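Local coordinates for protein elongin-C (Saccharomyces cerevisiae, PDB 5ZB2) that links the cullin CUL3 to a substrate receptor in a ubiquitin ligase that marks RNA polymerase II for destruction and takes part in global genomic repair, at residues H56-Y67 against E83-L94. Residues are numbered along the deposited sequence; the frame is centred on the assembly and turned at random.
Sequences HILEKAVEYLNY and EFEIPTEMSLEL
Phe84 plugs the groove between Lys60, Tyr64 and Tyr67 on one flank of helix 55-71. With CG opposite the backbone N (chi1 -176°), its ring reaches down to the helix backbone, where CE1 lies 3.4 Å from Tyr64 CA and CZ 3.5 Å from Lys60 O. Tyr64 sends the edge of its ring against the Phe84 face in a T-shaped pair, planes at 87°, while Phe84 CB sits over one face of Tyr67, 4.1 Å from the ring centroid. Tyrosine suits both places because its ring can pack on Phe84 while its hydroxyl finds a partner beyond it, Tyr64 OH at Ser6 O of a RAD7 chain and Tyr67 OH at Pro82 O. An alanine in place of Phe84 would probably open a gap beside Lys60 and leave the Tyr64 edge without its facing ring. In this Skp1-family BTB/POZ fold, the extended run 83-87 lies along helix 55-71 before the chain turns into helix 91-101, whose Leu94 also packs on Cys12 of the same RAD7 chain. Ile57 packs with both branches, CG2 toward Leu94, CG1 3.6 Å from Glu93 CD. No hydrogen bond joins the segments; the fit rests on packing. On the solvent side, exposed His56 has ND1 covered by Met90 CE at 3.4 Å, without a hydrogen-bond partner, and the exposed Glu63 carboxylate holds Lys60 NZ in a weakly hydrogen-bonded salt bridge (OE1 3.3 Å).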
# COMPACT_ATOMS: atom_id res chain seq x y z
N HIS B 56 24.89 10.72 31.26
CA HIS B 56 25.15 9.40 30.67
C HIS B 56 25.43 9.50 29.18
O HIS B 56 26.13 8.64 28.63
CB HIS B 56 23.97 8.47 30.94
CG HIS B 56 22.67 8.95 30.37
ND1 HIS B 56 22.18 8.50 29.16
CD2 HIS B 56 21.77 9.84 30.83
CE1 HIS B 56 21.03 9.09 28.91
NE2 HIS B 56 20.75 9.91 29.91
N ILE B 57 24.89 10.52 28.51
CA ILE B 57 25.12 10.67 27.07
C ILE B 57 26.55 11.11 26.80
O ILE B 57 27.26 10.49 26.01
CB ILE B 57 24.09 11.65 26.47
CG1 ILE B 57 22.66 11.13 26.66
CG2 ILE B 57 24.38 11.89 24.99
CD1 ILE B 57 22.37 9.79 25.98
N LEU B 58 26.98 12.19 27.45
CA LEU B 58 28.33 12.70 27.22
C LEU B 58 29.38 11.67 27.58
O LEU B 58 30.38 11.50 26.86
CB LEU B 58 28.56 13.99 28.01
CG LEU B 58 27.98 15.26 27.39
CD1 LEU B 58 26.46 15.28 27.51
CD2 LEU B 58 28.59 16.49 28.03
N GLU B 59 29.19 10.95 28.69
CA GLU B 59 30.13 9.90 29.06
C GLU B 59 30.29 8.88 27.94
O GLU B 59 31.38 8.33 27.75
CB GLU B 59 29.66 9.21 30.35
CG GLU B 59 30.54 8.05 30.78
CD GLU B 59 30.34 7.67 32.24
OE1 GLU B 59 31.14 8.11 33.09
OE2 GLU B 59 29.37 6.94 32.53
N LYS B 60 29.22 8.64 27.17
CA LYS B 60 29.32 7.70 26.06
C LYS B 60 29.95 8.35 24.83
O LYS B 60 30.68 7.70 24.08
CB LYS B 60 27.94 7.14 25.72
CG LYS B 60 27.97 5.74 25.10
CD LYS B 60 28.46 4.70 26.09
CE LYS B 60 28.49 3.31 25.49
NZ LYS B 60 28.95 2.30 26.48
N ALA B 61 29.67 9.64 24.62
CA ALA B 61 30.32 10.36 23.53
C ALA B 61 31.83 10.37 23.70
O ALA B 61 32.58 10.04 22.77
CB ALA B 61 29.77 11.79 23.45
N VAL B 62 32.30 10.74 24.89
CA VAL B 62 33.73 10.70 25.18
C VAL B 62 34.26 9.28 24.99
O VAL B 62 35.35 9.08 24.45
CB VAL B 62 34.01 11.23 26.59
CG1 VAL B 62 35.51 11.19 26.89
CG2 VAL B 62 33.48 12.64 26.76
N GLU B 63 33.49 8.29 25.43
CA GLU B 63 33.91 6.90 25.26
C GLU B 63 34.11 6.57 23.78
O GLU B 63 35.03 5.82 23.43
CB GLU B 63 32.88 5.96 25.89
CG GLU B 63 33.27 4.48 25.84
CD GLU B 63 32.26 3.58 26.54
OE1 GLU B 63 31.51 4.09 27.40
OE2 GLU B 63 32.23 2.37 26.24
N TYR B 64 33.26 7.12 22.91
CA TYR B 64 33.44 6.88 21.48
C TYR B 64 34.65 7.63 20.94
O TYR B 64 35.41 7.07 20.13
CB TYR B 64 32.19 7.29 20.70
CG TYR B 64 32.40 7.24 19.20
CD1 TYR B 64 32.28 6.04 18.51
CD2 TYR B 64 32.76 8.37 18.50
CE1 TYR B 64 32.50 5.99 17.14
CE2 TYR B 64 32.98 8.33 17.13
CZ TYR B 64 32.85 7.13 16.46
OH TYR B 64 33.06 7.07 15.10
N LEU B 65 34.84 8.88 21.35
CA LEU B 65 35.97 9.66 20.85
C LEU B 65 37.29 8.94 21.13
O LEU B 65 38.10 8.73 20.21
CB LEU B 65 35.97 11.05 21.49
CG LEU B 65 34.82 11.98 21.09
CD1 LEU B 65 34.87 13.26 21.90
CD2 LEU B 65 34.86 12.29 19.60
N ASN B 66 37.52 8.56 22.38
CA ASN B 66 38.70 7.77 22.70
C ASN B 66 38.72 6.48 21.88
O ASN B 66 39.75 6.12 21.29
CB ASN B 66 38.74 7.46 24.20
CG ASN B 66 38.70 8.71 25.05
OD1 ASN B 66 39.33 9.71 24.72
ND2 ASN B 66 37.96 8.66 26.15
N TYR B 67 37.59 5.79 21.83
CA TYR B 67 37.49 4.58 21.01
C TYR B 67 37.86 4.87 19.56
O TYR B 67 38.47 4.02 18.90
CB TYR B 67 36.07 4.02 21.10
CG TYR B 67 35.74 2.99 20.04
CD1 TYR B 67 36.06 1.65 20.22
CD2 TYR B 67 35.09 3.36 18.87
CE1 TYR B 67 35.75 0.71 19.26
CE2 TYR B 67 34.78 2.43 17.90
CZ TYR B 67 35.11 1.10 18.10
OH TYR B 67 34.81 0.17 17.14
N GLU B 83 33.60 -3.85 18.62
CA GLU B 83 32.38 -3.10 18.38
C GLU B 83 32.12 -2.15 19.54
O GLU B 83 32.36 -2.49 20.71
CB GLU B 83 31.18 -4.04 18.20
CG GLU B 83 30.91 -4.96 19.38
CD GLU B 83 29.58 -5.67 19.26
OE1 GLU B 83 28.61 -5.05 18.78
OE2 GLU B 83 29.50 -6.86 19.64
N PHE B 84 31.64 -0.96 19.22
CA PHE B 84 31.29 0.03 20.23
C PHE B 84 29.86 -0.24 20.68
O PHE B 84 28.91 -0.04 19.91
CB PHE B 84 31.44 1.45 19.68
CG PHE B 84 31.19 2.52 20.70
CD1 PHE B 84 32.22 3.00 21.49
CD2 PHE B 84 29.93 3.06 20.86
CE1 PHE B 84 32.00 3.99 22.42
CE2 PHE B 84 29.70 4.05 21.80
CZ PHE B 84 30.73 4.51 22.58
N GLU B 85 29.70 -0.70 21.92
CA GLU B 85 28.38 -1.00 22.44
C GLU B 85 27.59 0.28 22.66
O GLU B 85 28.12 1.28 23.15
CB GLU B 85 28.49 -1.78 23.75
CG GLU B 85 29.18 -3.13 23.61
CD GLU B 85 29.37 -3.83 24.94
OE1 GLU B 85 29.20 -3.18 25.99
OE2 GLU B 85 29.70 -5.04 24.94
N ILE B 86 26.31 0.25 22.29
CA ILE B 86 25.42 1.40 22.46
C ILE B 86 24.16 0.92 23.17
O ILE B 86 23.39 0.13 22.59
CB ILE B 86 25.09 2.05 21.10
CG1 ILE B 86 26.35 2.68 20.51
CG2 ILE B 86 23.98 3.09 21.26
CD1 ILE B 86 26.17 3.27 19.12
N PRO B 87 23.89 1.36 24.40
CA PRO B 87 22.68 0.90 25.09
C PRO B 87 21.43 1.28 24.32
O PRO B 87 21.31 2.39 23.79
CB PRO B 87 22.74 1.62 26.44
CG PRO B 87 24.16 2.03 26.61
CD PRO B 87 24.69 2.28 25.23
N THR B 88 20.48 0.33 24.25
CA THR B 88 19.24 0.57 23.53
C THR B 88 18.49 1.77 24.10
O THR B 88 17.95 2.60 23.36
CB THR B 88 18.36 -0.68 23.57
OG1 THR B 88 19.05 -1.77 22.94
CG2 THR B 88 17.03 -0.44 22.86
N GLU B 89 18.45 1.89 25.43
CA GLU B 89 17.68 2.93 26.10
C GLU B 89 18.19 4.34 25.84
O GLU B 89 17.57 5.30 26.31
CB GLU B 89 17.66 2.67 27.61
CG GLU B 89 19.04 2.61 28.24
CD GLU B 89 19.44 1.20 28.65
OE1 GLU B 89 19.53 0.95 29.87
OE2 GLU B 89 19.65 0.36 27.76
N MET B 90 19.30 4.51 25.11
CA MET B 90 19.82 5.84 24.80
C MET B 90 20.22 5.96 23.34
O MET B 90 21.01 6.85 22.99
CB MET B 90 21.02 6.16 25.70
CG MET B 90 22.24 5.29 25.44
SD MET B 90 23.65 5.71 26.49
CE MET B 90 22.98 5.38 28.12
N SER B 91 19.69 5.10 22.47
CA SER B 91 20.10 5.12 21.07
C SER B 91 19.62 6.39 20.36
O SER B 91 20.37 6.99 19.59
CB SER B 91 19.58 3.87 20.35
OG SER B 91 18.18 3.72 20.52
N LEU B 92 18.38 6.81 20.62
CA LEU B 92 17.87 8.01 19.97
C LEU B 92 18.62 9.25 20.42
O LEU B 92 19.17 10.00 19.59
CB LEU B 92 16.37 8.17 20.25
CG LEU B 92 15.41 7.28 19.44
CD1 LEU B 92 13.98 7.52 19.87
CD2 LEU B 92 15.56 7.52 17.94
N GLU B 93 18.67 9.50 21.73
CA GLU B 93 19.34 10.70 22.23
C GLU B 93 20.81 10.72 21.84
O GLU B 93 21.36 11.77 21.51
CB GLU B 93 19.18 10.79 23.75
CG GLU B 93 19.67 12.11 24.33
CD GLU B 93 19.34 12.26 25.80
OE1 GLU B 93 18.68 11.36 26.36
OE2 GLU B 93 19.72 13.29 26.40
N LEU B 94 21.46 9.55 21.85
CA LEU B 94 22.87 9.51 21.45
C LEU B 94 23.05 9.83 19.98
O LEU B 94 24.06 10.44 19.59
CB LEU B 94 23.47 8.14 21.78
CG LEU B 94 24.98 7.99 21.55
CD1 LEU B 94 25.76 9.01 22.36
CD2 LEU B 94 25.44 6.58 21.88